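FACT complex subunit SPT16 (Ashbya gossypii, PDB 6A8M) is the SPT16 subunit of FACT, probably a histone chaperone that reorganizes nucleosomes during transcription, replication and DNA repair, represented here by its N-terminal, peptidase-like part. Local coordinates at residues 337-342 with 376-381; 389-394 with 423-428; 395-400 with 419-424. All coordinates share one frame; numbering follows the deposited sequence.

Contact 1 (337-342 with 376-381)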
ATOM      1  N   ALA A 337      13.977   8.493 -12.754  1.00 20.32           N
ATOM      2  CA  ALA A 337      14.957   7.656 -12.066  1.00 20.72           C
ATOM      3  C   ALA A 337      14.422   6.239 -11.890  1.00 17.84           C
ATOM      4  O   ALA A 337      13.221   6.026 -11.684  1.00 17.00           O
ATOM      5  CB  ALA A 337      15.311   8.248 -10.701  1.00 19.95           C
ATOM      6  N   THR A 338      15.349   5.242 -11.985  1.00 16.72           N
ATOM      7  CA  THR A 338      14.995   3.859 -11.699  1.00 16.17           C
ATOM      8  C   THR A 338      15.171   3.558 -10.219  1.00 16.00           C
ATOM      9  O   THR A 338      15.918   4.243  -9.517  1.00 15.39           O
ATOM     10  CB  THR A 338      15.873   2.897 -12.512  1.00 17.01           C
ATOM     11  OG1 THR A 338      17.244   3.073 -12.143  1.00 19.05           O
ATOM     12  CG2 THR A 338      15.760   3.143 -14.023  1.00 19.31           C
ATOM     13  N   PRO A 339      14.473   2.542  -9.706  1.00 15.19           N
ATOM     14  CA  PRO A 339      14.777   2.051  -8.353  1.00 15.33           C
ATOM     15  C   PRO A 339      16.260   1.810  -8.120  1.00 14.59           C
ATOM     16  O   PRO A 339      16.799   2.160  -7.058  1.00 16.34           O
ATOM     17  CB  PRO A 339      13.982   0.736  -8.296  1.00 13.66           C
ATOM     18  CG  PRO A 339      12.785   1.006  -9.242  1.00 13.65           C
ATOM     19  CD  PRO A 339      13.350   1.827 -10.340  1.00 14.48           C
ATOM     20  N   LYS A 340      16.929   1.221  -9.115  1.00 15.42           N
ATOM     21  CA  LYS A 340      18.348   0.912  -8.998  1.00 16.07           C
ATOM     22  C   LYS A 340      19.184   2.172  -8.821  1.00 16.44           C
ATOM     23  O   LYS A 340      20.096   2.201  -7.992  1.00 17.05           O
ATOM     24  CB  LYS A 340      18.810   0.143 -10.227  1.00 19.80           C
ATOM     25  CG  LYS A 340      20.297  -0.213 -10.210  1.00 18.21           C
ATOM     26  CD  LYS A 340      20.644  -1.037 -11.423  1.00 19.39           C
ATOM     27  CE  LYS A 340      22.143  -1.263 -11.530  1.00 20.34           C
ATOM     28  NZ  LYS A 340      22.508  -2.009 -12.774  1.00 25.65           N
ATOM     29  N   GLN A 341      18.900   3.225  -9.596  1.00 19.01           N
ATOM     30  CA  GLN A 341      19.652   4.465  -9.434  1.00 17.26           C
ATOM     31  C   GLN A 341      19.446   5.052  -8.044  1.00 16.43           C
ATOM     32  O   GLN A 341      20.390   5.564  -7.425  1.00 19.01           O
ATOM     33  CB  GLN A 341      19.233   5.472 -10.508  1.00 17.84           C
ATOM     34  CG  GLN A 341      19.755   5.130 -11.880  1.00 18.97           C
ATOM     35  CD  GLN A 341      19.101   5.927 -12.992  1.00 22.33           C
ATOM     36  OE1 GLN A 341      17.985   6.422 -12.851  1.00 21.29           O
ATOM     37  NE2 GLN A 341      19.798   6.043 -14.112  1.00 26.64           N
ATOM     38  N   ILE A 342      18.216   4.983  -7.530  1.00 15.52           N
ATOM     39  CA  ILE A 342      17.941   5.513  -6.201  1.00 14.82           C
ATOM     40  C   ILE A 342      18.663   4.690  -5.140  1.00 15.57           C
ATOM     41  O   ILE A 342      19.396   5.227  -4.302  1.00 16.41           O
ATOM     42  CB  ILE A 342      16.425   5.537  -5.951  1.00 14.92           C
ATOM     43  CG1 ILE A 342      15.734   6.479  -6.930  1.00 16.34           C
ATOM     44  CG2 ILE A 342      16.126   5.955  -4.532  1.00 15.55           C
ATOM     45  CD1 ILE A 342      14.244   6.218  -7.056  1.00 16.49           C
ATOM     46  N   SER A 376       5.443  -4.642  -4.731  1.00 14.36           N
ATOM     47  CA  SER A 376       6.630  -5.453  -4.954  1.00 15.14           C
ATOM     48  C   SER A 376       7.180  -5.329  -6.360  1.00 14.95           C
ATOM     49  O   SER A 376       8.305  -5.771  -6.602  1.00 15.66           O
ATOM     50  CB  SER A 376       6.311  -6.912  -4.665  1.00 18.76           C
ATOM     51  OG  SER A 376       5.931  -7.030  -3.305  1.00 22.76           O
ATOM     52  N   GLN A 377       6.404  -4.771  -7.285  1.00 17.19           N
ATOM     53  CA  GLN A 377       6.859  -4.468  -8.630  1.00 16.52           C
ATOM     54  C   GLN A 377       7.660  -3.179  -8.698  1.00 14.59           C
ATOM     55  O   GLN A 377       8.165  -2.846  -9.768  1.00 15.54           O
ATOM     56  CB  GLN A 377       5.660  -4.335  -9.573  1.00 19.32           C
ATOM     57  CG  GLN A 377       4.714  -5.517  -9.575  1.00 25.14           C
ATOM     58  CD  GLN A 377       5.376  -6.754 -10.115  1.00 29.44           C
ATOM     59  OE1 GLN A 377       6.091  -6.699 -11.120  1.00 29.21           O
ATOM     60  NE2 GLN A 377       5.156  -7.882  -9.450  1.00 32.64           N
ATOM     61  N   PHE A 378       7.745  -2.429  -7.608  1.00 13.77           N
ATOM     62  CA  PHE A 378       8.440  -1.138  -7.617  1.00 12.67           C
ATOM     63  C   PHE A 378       9.100  -0.968  -6.252  1.00 12.91           C
ATOM     64  O   PHE A 378       8.827  -0.035  -5.511  1.00 11.95           O
ATOM     65  CB  PHE A 378       7.459  -0.016  -7.959  1.00 11.69           C
ATOM     66  CG  PHE A 378       8.094   1.240  -8.521  1.00 12.40           C
ATOM     67  CD1 PHE A 378       9.282   1.753  -8.006  1.00 13.10           C
ATOM     68  CD2 PHE A 378       7.469   1.935  -9.545  1.00 15.88           C
ATOM     69  CE1 PHE A 378       9.854   2.932  -8.519  1.00 16.09           C
ATOM     70  CE2 PHE A 378       8.028   3.098 -10.078  1.00 16.85           C
ATOM     71  CZ  PHE A 378       9.223   3.600  -9.578  1.00 17.18           C
ATOM     72  N   VAL A 379       9.973  -1.931  -5.893  1.00 11.70           N
ATOM     73  CA  VAL A 379      10.802  -1.847  -4.698  1.00 11.15           C
ATOM     74  C   VAL A 379      12.070  -1.084  -5.043  1.00 12.60           C
ATOM     75  O   VAL A 379      12.647  -1.267  -6.126  1.00 12.97           O
ATOM     76  CB  VAL A 379      11.120  -3.251  -4.148  1.00 13.66           C
ATOM     77  CG1 VAL A 379      12.092  -3.173  -3.010  1.00 14.03           C
ATOM     78  CG2 VAL A 379       9.825  -3.936  -3.642  1.00 15.90           C
ATOM     79  N   LEU A 380      12.522  -0.225  -4.118  1.00 11.40           N
ATOM     80  CA  LEU A 380      13.688   0.613  -4.375  1.00 11.88           C
ATOM     81  C   LEU A 380      14.941  -0.167  -3.995  1.00 12.79           C
ATOM     82  O   LEU A 380      15.537   0.028  -2.936  1.00 14.42           O
ATOM     83  CB  LEU A 380      13.571   1.930  -3.617  1.00 11.73           C
ATOM     84  CG  LEU A 380      12.314   2.742  -3.950  1.00 13.15           C
ATOM     85  CD1 LEU A 380      12.241   4.026  -3.102  1.00 13.30           C
ATOM     86  CD2 LEU A 380      12.285   3.087  -5.436  1.00 16.32           C
ATOM     87  N   ASN A 381      15.333  -1.089  -4.884  1.00 12.76           N
ATOM     88  CA  ASN A 381      16.499  -1.934  -4.671  1.00 14.72           C
ATOM     89  C   ASN A 381      17.370  -1.920  -5.922  1.00 14.16           C
ATOM     90  O   ASN A 381      17.019  -1.313  -6.947  1.00 17.90           O
ATOM     91  CB  ASN A 381      16.066  -3.356  -4.300  1.00 17.64           C
ATOM     92  CG  ASN A 381      15.233  -4.023  -5.384  1.00 18.22           C
ATOM     93  OD1 ASN A 381      15.333  -3.701  -6.567  1.00 21.00           O
ATOM     94  ND2 ASN A 381      14.416  -4.991  -4.980  1.00 19.64           N
TER
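Pro339 presses the CB-CG edge of its ring into a hollow lined by Phe378, Val379 O and Leu380, where the first turn of helix 339-353 meets the edge of the antiparallel sheet in the M24 (pita-bread) domain. The helix opens with a capping box: Gln341 N donates to Thr338 OG1 (3.0 Å) and Thr338 N to Gln341 OE1, which places Pro339 as the first residue of the helix, its ring turned to the sheet. Of the 269 Å² buried by the two segments together, Pro339 accounts for 81 Å².

The hollow has three parts. On one side stands Phe378, whose CG lies anti to the backbone N (chi1 -157°), so that the ring swings toward the helix and its CE1 comes to 3.6 Å from Pro339 CG; the two side chains cross at about a right angle. Backbone lines another part, with Val379 O only 3.2 Å from Pro339 CB. Next to Phe378, the Leu380 branch CD2 lies 4.1 Å from Pro339 CB and also meets Ile342 CD1 at 4.0 Å, so one methyl touches two residues of the same helical face. Leu380 is the centre of an inverse gamma turn, closed by a weak bond from Asn381 N to Val379 O (3.0 Å); the bend leaves Val379 O and Asn381 O both close to Pro339.

No hydrogen bond spans the contact, so shape carries it. The polar link is indirect: Asn384 bonds Asn381 OD1 through its N and pairs by backbone with Lys340, touching both segments. Phe378 continues inward as an edge-to-face partner of Phe395. One residue further along the helix, Lys340 CA offers its hydrogen to Asn381 O, 3.3 Å away with an angle of 133° at the hydrogen.

Contact 2 (389-394 with 423-428)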
ATOM      1  N   VAL A 389      10.463   6.526 -11.924  1.00 18.27           N
ATOM      2  CA  VAL A 389       9.689   7.448 -11.104  1.00 16.66           C
ATOM      3  C   VAL A 389       8.931   8.408 -12.002  1.00 14.91           C
ATOM      4  O   VAL A 389       9.467   8.921 -12.992  1.00 15.82           O
ATOM      5  CB  VAL A 389      10.611   8.221 -10.149  1.00 16.42           C
ATOM      6  CG1 VAL A 389       9.838   9.308  -9.427  1.00 15.89           C
ATOM      7  CG2 VAL A 389      11.241   7.274  -9.127  1.00 15.40           C
ATOM      8  N   GLU A 390       7.672   8.660 -11.662  1.00 15.29           N
ATOM      9  CA  GLU A 390       6.862   9.621 -12.397  1.00 17.58           C
ATOM     10  C   GLU A 390       6.293  10.634 -11.420  1.00 14.61           C
ATOM     11  O   GLU A 390       6.074  10.319 -10.249  1.00 15.73           O
ATOM     12  CB  GLU A 390       5.691   8.957 -13.129  1.00 21.57           C
ATOM     13  CG  GLU A 390       6.024   7.968 -14.244  1.00 23.04           C
ATOM     14  CD  GLU A 390       4.781   7.179 -14.659  1.00 23.46           C
ATOM     15  OE1 GLU A 390       4.081   7.624 -15.596  1.00 26.47           O
ATOM     16  OE2 GLU A 390       4.463   6.152 -14.006  1.00 22.25           O
ATOM     17  N   ASN A 391       6.042  11.844 -11.915  1.00 17.03           N
ATOM     18  CA  ASN A 391       5.274  12.818 -11.143  1.00 16.17           C
ATOM     19  C   ASN A 391       3.945  12.192 -10.734  1.00 15.96           C
ATOM     20  O   ASN A 391       3.280  11.530 -11.540  1.00 17.03           O
ATOM     21  CB  ASN A 391       5.053  14.090 -11.970  1.00 17.41           C
ATOM     22  CG  ASN A 391       4.407  15.211 -11.170  1.00 19.70           C
ATOM     23  OD1 ASN A 391       4.426  15.205  -9.936  1.00 19.08           O
ATOM     24  ND2 ASN A 391       3.845  16.192 -11.877  1.00 19.73           N
ATOM     25  N   GLY A 392       3.578  12.376  -9.464  1.00 15.04           N
ATOM     26  CA  GLY A 392       2.368  11.793  -8.906  1.00 15.04           C
ATOM     27  C   GLY A 392       2.562  10.475  -8.202  1.00 16.15           C
ATOM     28  O   GLY A 392       1.614   9.975  -7.553  1.00 15.48           O
ATOM     29  N   ASP A 393       3.741   9.875  -8.313  1.00 15.27           N
ATOM     30  CA  ASP A 393       4.024   8.680  -7.531  1.00 15.54           C
ATOM     31  C   ASP A 393       4.155   9.031  -6.057  1.00 14.98           C
ATOM     32  O   ASP A 393       4.643  10.102  -5.696  1.00 15.70           O
ATOM     33  CB  ASP A 393       5.322   8.019  -7.992  1.00 14.90           C
ATOM     34  CG  ASP A 393       5.175   7.287  -9.319  1.00 16.84           C
ATOM     35  OD1 ASP A 393       4.040   7.178  -9.827  1.00 17.31           O
ATOM     36  OD2 ASP A 393       6.223   6.863  -9.857  1.00 19.15           O
ATOM     37  N   CYS A 394       3.736   8.099  -5.205  1.00 13.12           N
ATOM     38  CA  CYS A 394       3.894   8.228  -3.766  1.00 12.15           C
ATOM     39  C   CYS A 394       4.766   7.084  -3.281  1.00 13.75           C
ATOM     40  O   CYS A 394       4.506   5.925  -3.621  1.00 15.36           O
ATOM     41  CB  CYS A 394       2.538   8.183  -3.064  1.00 14.92           C
ATOM     42  SG  CYS A 394       2.627   8.451  -1.279  1.00 18.71           S
ATOM     43  N   LEU A 423       5.539  12.623  -4.976  1.00 14.42           N
ATOM     44  CA  LEU A 423       6.085  13.411  -6.081  1.00 14.74           C
ATOM     45  C   LEU A 423       5.005  14.347  -6.581  1.00 16.40           C
ATOM     46  O   LEU A 423       3.934  13.885  -6.987  1.00 16.33           O
ATOM     47  CB  LEU A 423       6.558  12.514  -7.227  1.00 18.51           C
ATOM     48  CG  LEU A 423       7.984  11.969  -7.215  1.00 22.96           C
ATOM     49  CD1 LEU A 423       9.020  13.106  -7.294  1.00 24.73           C
ATOM     50  CD2 LEU A 423       8.191  11.131  -5.984  1.00 21.02           C
ATOM     51  N   THR A 424       5.279  15.651  -6.562  1.00 15.75           N
ATOM     52  CA  THR A 424       4.401  16.659  -7.139  1.00 16.42           C
ATOM     53  C   THR A 424       5.139  17.449  -8.214  1.00 18.59           C
ATOM     54  O   THR A 424       6.350  17.300  -8.418  1.00 18.88           O
ATOM     55  CB  THR A 424       3.880  17.630  -6.070  1.00 16.58           C
ATOM     56  OG1 THR A 424       4.924  18.537  -5.714  1.00 18.60           O
ATOM     57  CG2 THR A 424       3.457  16.862  -4.830  1.00 14.68           C
ATOM     58  N   SER A 425       4.392  18.312  -8.908  1.00 19.43           N
ATOM     59  CA  SER A 425       5.038  19.156  -9.912  1.00 21.81           C
ATOM     60  C   SER A 425       6.081  20.064  -9.272  1.00 23.91           C
ATOM     61  O   SER A 425       7.063  20.437  -9.922  1.00 26.91           O
ATOM     62  CB  SER A 425       3.994  19.984 -10.676  1.00 22.98           C
ATOM     63  OG  SER A 425       3.094  19.154 -11.396  1.00 22.95           O
ATOM     64  N   GLY A 426       5.893  20.417  -8.000  1.00 23.39           N
ATOM     65  CA  GLY A 426       6.863  21.198  -7.260  1.00 23.81           C
ATOM     66  C   GLY A 426       7.989  20.401  -6.663  1.00 26.81           C
ATOM     67  O   GLY A 426       8.849  20.961  -5.972  1.00 29.54           O
ATOM     68  N   GLY A 427       8.017  19.097  -6.926  1.00 25.12           N
ATOM     69  CA  GLY A 427       9.050  18.231  -6.421  1.00 23.17           C
ATOM     70  C   GLY A 427       8.520  17.309  -5.347  1.00 20.78           C
ATOM     71  O   GLY A 427       7.314  17.244  -5.086  1.00 17.81           O
ATOM     72  N   PRO A 428       9.419  16.567  -4.711  1.00 19.45           N
ATOM     73  CA  PRO A 428       8.992  15.657  -3.644  1.00 17.65           C
ATOM     74  C   PRO A 428       8.451  16.442  -2.467  1.00 16.91           C
ATOM     75  O   PRO A 428       8.959  17.510  -2.123  1.00 20.91           O
ATOM     76  CB  PRO A 428      10.275  14.898  -3.276  1.00 20.33           C
ATOM     77  CG  PRO A 428      11.392  15.747  -3.785  1.00 23.65           C
ATOM     78  CD  PRO A 428      10.868  16.511  -4.961  1.00 22.96           C
TER
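Gly392 and Asp393 bond to the backbone of Leu423 on both of its polar atoms: Leu423 N donates to Asp393 O (2.8 Å, 171°), whereas Gly392 N reaches Leu423 O at 2.9 Å by a more bent path (135°), from above the carbonyl plane. Two turns face each other here. Glu390-Asp393 is a type II turn, closed by Asp393 N to Glu390 O (3.1 Å), with Gly392 at the third position, where positive phi suits a glycine; Thr424-Gly427 is a type I turn joining strands 412-424 and 427-430.

Among the side chains, Leu423 is the bump. Its CG meets Val389 CG1 at 3.9 Å, the two side chains crossing at about a right angle, and its CD2 rests 3.7 Å from Asp393 O. Asp393 adds a second bond across its own turn, Glu390 N reaching OD2 at 2.9 Å from above the carboxylate plane. In the facing turn Thr424 OG1 donates to Gly427 O (2.8 Å) in the carbonyl plane, on a lone pair. Asn391, with CG anti to the backbone N (chi1 -173°), carries its amide across to Thr424 and Ser425; an alanine here would probably leave the Thr424-Ser425 backbone without the amide laid over it, and more open to solvent.

Around the contact, Val389 pairs by backbone with Ala337 ahead of helix 339-353, Gly392 with Lys177 just before helix 179-208, and Cys394 packs on Leu185 of that helix as strand 394-405 begins.

Contact 3 (395-400 with 419-424); sequences FNISLG and DTVQLT
Asp419 and Ile397 form a hydrogen-bonded antiparallel pair, with Asp419 N to Ile397 O and Ile397 N to Asp419 O both at 3.0 Å. The short strand segments run at 139° to each other, strongly twisted from a straight antiparallel ladder, and belong to the hairpin of strands 394-405 and 412-424. The side chain of Asp419 leaves the strand on the face that also carries Ile397; its carboxylate makes salt bridges to Arg304 and Lys436 and hydrogen bonds to Thr432 and Gln325.

Next comes Thr420, in a non-hydrogen-bonded pair with Asn396 (CA to CA 4.8 Å) on the other face. Both side chains reach one residue, Asn301: Thr420 OG1 bonds its backbone O, and Asn396 OD1 its side-chain ND2.

Val421 returns to the first face and closes the second hydrogen-bonded pair. Its N donates to Phe395 O at 2.8 Å, and its O receives Phe395 N at 2.7 Å, almost straight at 173°. With CG1 anti to the carbonyl carbon (chi1 -57°), Ile397 meets Val421 CG2 diagonally, CG1 to CG2 3.8 Å.

Gln422 turns away from strand 394-405, and its NE2 donates to Leu423 O (3.1 Å); that oxygen lies in the amide plane of Gln422, while NE2 stands above the carbonyl plane of Leu423. Leu423 brings CD2 to the edge of the Phe395 ring, 3.5 Å from CE2, close to the ring plane; the rim of the phenyl thus meets a methyl.

The chemistry is divided: four backbone bonds set the register, and the apolar face of Phe395, Val421 and Ile397 ends in a charged group, Asp419, met by Arg304 and Lys436, while Thr420 and Asn396 on the other face are satisfied at Asn301, which ties the hairpin to the rest of the domain.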
ATOM      1  N   PHE A 395       5.779   7.400  -2.473  1.00 12.52           N
ATOM      2  CA  PHE A 395       6.700   6.379  -1.984  1.00 10.56           C
ATOM      3  C   PHE A 395       6.677   6.271  -0.468  1.00 11.47           C
ATOM      4  O   PHE A 395       6.469   7.250   0.263  1.00 11.20           O
ATOM      5  CB  PHE A 395       8.152   6.662  -2.439  1.00 13.00           C
ATOM      6  CG  PHE A 395       8.328   6.568  -3.911  1.00 15.02           C
ATOM      7  CD1 PHE A 395       8.671   5.354  -4.500  1.00 15.35           C
ATOM      8  CD2 PHE A 395       8.077   7.671  -4.711  1.00 14.64           C
ATOM      9  CE1 PHE A 395       8.790   5.257  -5.876  1.00 16.11           C
ATOM     10  CE2 PHE A 395       8.208   7.584  -6.085  1.00 16.67           C
ATOM     11  CZ  PHE A 395       8.554   6.368  -6.660  1.00 15.35           C
ATOM     12  N   ASN A 396       6.892   5.036  -0.010  1.00 12.04           N
ATOM     13  CA  ASN A 396       7.369   4.741   1.337  1.00 11.26           C
ATOM     14  C   ASN A 396       8.892   4.708   1.251  1.00 12.20           C
ATOM     15  O   ASN A 396       9.460   3.764   0.707  1.00 11.71           O
ATOM     16  CB  ASN A 396       6.788   3.406   1.786  1.00  9.79           C
ATOM     17  CG  ASN A 396       7.365   2.911   3.088  1.00 10.43           C
ATOM     18  OD1 ASN A 396       7.918   3.684   3.861  1.00 11.87           O
ATOM     19  ND2 ASN A 396       7.205   1.613   3.345  1.00 11.66           N
ATOM     20  N   ILE A 397       9.554   5.763   1.724  1.00 10.73           N
ATOM     21  CA  ILE A 397      11.015   5.795   1.747  1.00 10.88           C
ATOM     22  C   ILE A 397      11.415   5.308   3.130  1.00 10.68           C
ATOM     23  O   ILE A 397      11.242   6.027   4.121  1.00 12.71           O
ATOM     24  CB  ILE A 397      11.556   7.205   1.459  1.00 11.88           C
ATOM     25  CG1 ILE A 397      11.042   7.718   0.112  1.00 10.75           C
ATOM     26  CG2 ILE A 397      13.077   7.232   1.502  1.00 14.84           C
ATOM     27  CD1 ILE A 397      11.533   6.884  -1.084  1.00 12.21           C
ATOM     28  N   SER A 398      11.922   4.070   3.199  1.00 11.65           N
ATOM     29  CA  SER A 398      12.155   3.399   4.475  1.00 11.21           C
ATOM     30  C   SER A 398      13.561   2.832   4.437  1.00 11.46           C
ATOM     31  O   SER A 398      13.890   2.034   3.550  1.00 11.67           O
ATOM     32  CB  SER A 398      11.132   2.277   4.702  1.00 13.72           C
ATOM     33  OG  SER A 398      11.514   1.467   5.812  1.00 11.94           O
ATOM     34  N   LEU A 399      14.387   3.226   5.390  1.00 12.11           N
ATOM     35  CA  LEU A 399      15.742   2.712   5.391  1.00 15.77           C
ATOM     36  C   LEU A 399      16.152   2.292   6.785  1.00 16.20           C
ATOM     37  O   LEU A 399      15.665   2.806   7.787  1.00 13.71           O
ATOM     38  CB  LEU A 399      16.752   3.699   4.839  1.00 22.57           C
ATOM     39  CG  LEU A 399      16.563   5.188   5.060  1.00 24.69           C
ATOM     40  CD1 LEU A 399      17.898   5.875   5.067  1.00 29.80           C
ATOM     41  CD2 LEU A 399      15.740   5.739   3.932  1.00 25.81           C
ATOM     42  N   GLY A 400      17.063   1.339   6.827  1.00 19.31           N
ATOM     43  CA  GLY A 400      17.414   0.730   8.090  1.00 24.46           C
ATOM     44  C   GLY A 400      18.828   0.211   8.047  1.00 21.85           C
ATOM     45  O   GLY A 400      19.377  -0.063   6.975  1.00 18.69           O
ATOM     46  N   ASP A 419       9.492   7.648   5.913  1.00 10.90           N
ATOM     47  CA  ASP A 419       8.522   8.710   5.707  1.00 10.18           C
ATOM     48  C   ASP A 419       7.793   8.470   4.398  1.00 11.74           C
ATOM     49  O   ASP A 419       8.309   7.813   3.488  1.00 12.43           O
ATOM     50  CB  ASP A 419       9.185  10.101   5.696  1.00 13.18           C
ATOM     51  CG  ASP A 419       9.482  10.598   7.098  1.00 13.34           C
ATOM     52  OD1 ASP A 419       8.523  10.936   7.813  1.00 14.41           O
ATOM     53  OD2 ASP A 419      10.664  10.630   7.490  1.00 14.88           O
ATOM     54  N   THR A 420       6.590   9.034   4.306  1.00  9.98           N
ATOM     55  CA  THR A 420       5.795   8.973   3.085  1.00 11.08           C
ATOM     56  C   THR A 420       6.081  10.209   2.238  1.00 10.89           C
ATOM     57  O   THR A 420       6.024  11.337   2.736  1.00 11.58           O
ATOM     58  CB  THR A 420       4.320   8.869   3.452  1.00 14.20           C
ATOM     59  OG1 THR A 420       4.155   7.700   4.274  1.00 12.76           O
ATOM     60  CG2 THR A 420       3.435   8.761   2.218  1.00 13.43           C
ATOM     61  N   VAL A 421       6.429   9.997   0.974  1.00 12.37           N
ATOM     62  CA  VAL A 421       6.881  11.077   0.098  1.00 13.20           C
ATOM     63  C   VAL A 421       6.060  11.058  -1.184  1.00 13.12           C
ATOM     64  O   VAL A 421       5.984  10.026  -1.859  1.00 15.51           O
ATOM     65  CB  VAL A 421       8.379  10.948  -0.238  1.00 13.76           C
ATOM     66  CG1 VAL A 421       8.815  12.111  -1.152  1.00 13.44           C
ATOM     67  CG2 VAL A 421       9.239  10.882   1.040  1.00 13.65           C
ATOM     68  N   GLN A 422       5.485  12.200  -1.529  1.00 14.07           N
ATOM     69  CA  GLN A 422       4.663  12.372  -2.713  1.00 14.98           C
ATOM     70  C   GLN A 422       5.449  13.152  -3.755  1.00 15.11           C
ATOM     71  O   GLN A 422       5.952  14.234  -3.464  1.00 15.74           O
ATOM     72  CB  GLN A 422       3.386  13.136  -2.361  1.00 12.50           C
ATOM     73  CG  GLN A 422       2.545  13.491  -3.560  1.00 14.80           C
ATOM     74  CD  GLN A 422       1.848  12.274  -4.148  1.00 16.92           C
ATOM     75  OE1 GLN A 422       1.155  11.534  -3.441  1.00 17.40           O
ATOM     76  NE2 GLN A 422       2.028  12.057  -5.443  1.00 18.55           N
ATOM     77  N   LEU A 423       5.539  12.623  -4.976  1.00 14.42           N
ATOM     78  CA  LEU A 423       6.085  13.411  -6.081  1.00 14.74           C
ATOM     79  C   LEU A 423       5.005  14.347  -6.581  1.00 16.40           C
ATOM     80  O   LEU A 423       3.934  13.885  -6.987  1.00 16.33           O
ATOM     81  CB  LEU A 423       6.558  12.514  -7.227  1.00 18.51           C
ATOM     82  CG  LEU A 423       7.984  11.969  -7.215  1.00 22.96           C
ATOM     83  CD1 LEU A 423       9.020  13.106  -7.294  1.00 24.73           C
ATOM     84  CD2 LEU A 423       8.191  11.131  -5.984  1.00 21.02           C
ATOM     85  N   THR A 424       5.279  15.651  -6.562  1.00 15.75           N
ATOM     86  CA  THR A 424       4.401  16.659  -7.139  1.00 16.42           C
ATOM     87  C   THR A 424       5.139  17.449  -8.214  1.00 18.59           C
ATOM     88  O   THR A 424       6.350  17.300  -8.418  1.00 18.88           O
ATOM     89  CB  THR A 424       3.880  17.630  -6.070  1.00 16.58           C
ATOM     90  OG1 THR A 424       4.924  18.537  -5.714  1.00 18.60           O
ATOM     91  CG2 THR A 424       3.457  16.862  -4.830  1.00 14.68           C
TER

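From the N terminus, helix 339-353 starts at contact 1, which closes the loop running through that helix and strand 364-368 to strand 379-381. Only after it has closed does contact 2 open, at 389-394, and it ends at 423-428. Contact 3 lies within the span of contact 2, the two overlapping at Leu423 and Thr424: it is the ladder of hairpin 394-405/412-424, which contact 2 continues past its open end, where the chain turns into strand 427-430. No pair crosses. Contact 1 joins contact 3 through side chains (Leu380 CD1 to Ile397 CD1, 3.6 Å) and contact 2 through a probable backbone hydrogen bond, Ala337 O with Val389 N. Together they fasten the start of helix 339-353 against the antiparallel sheet.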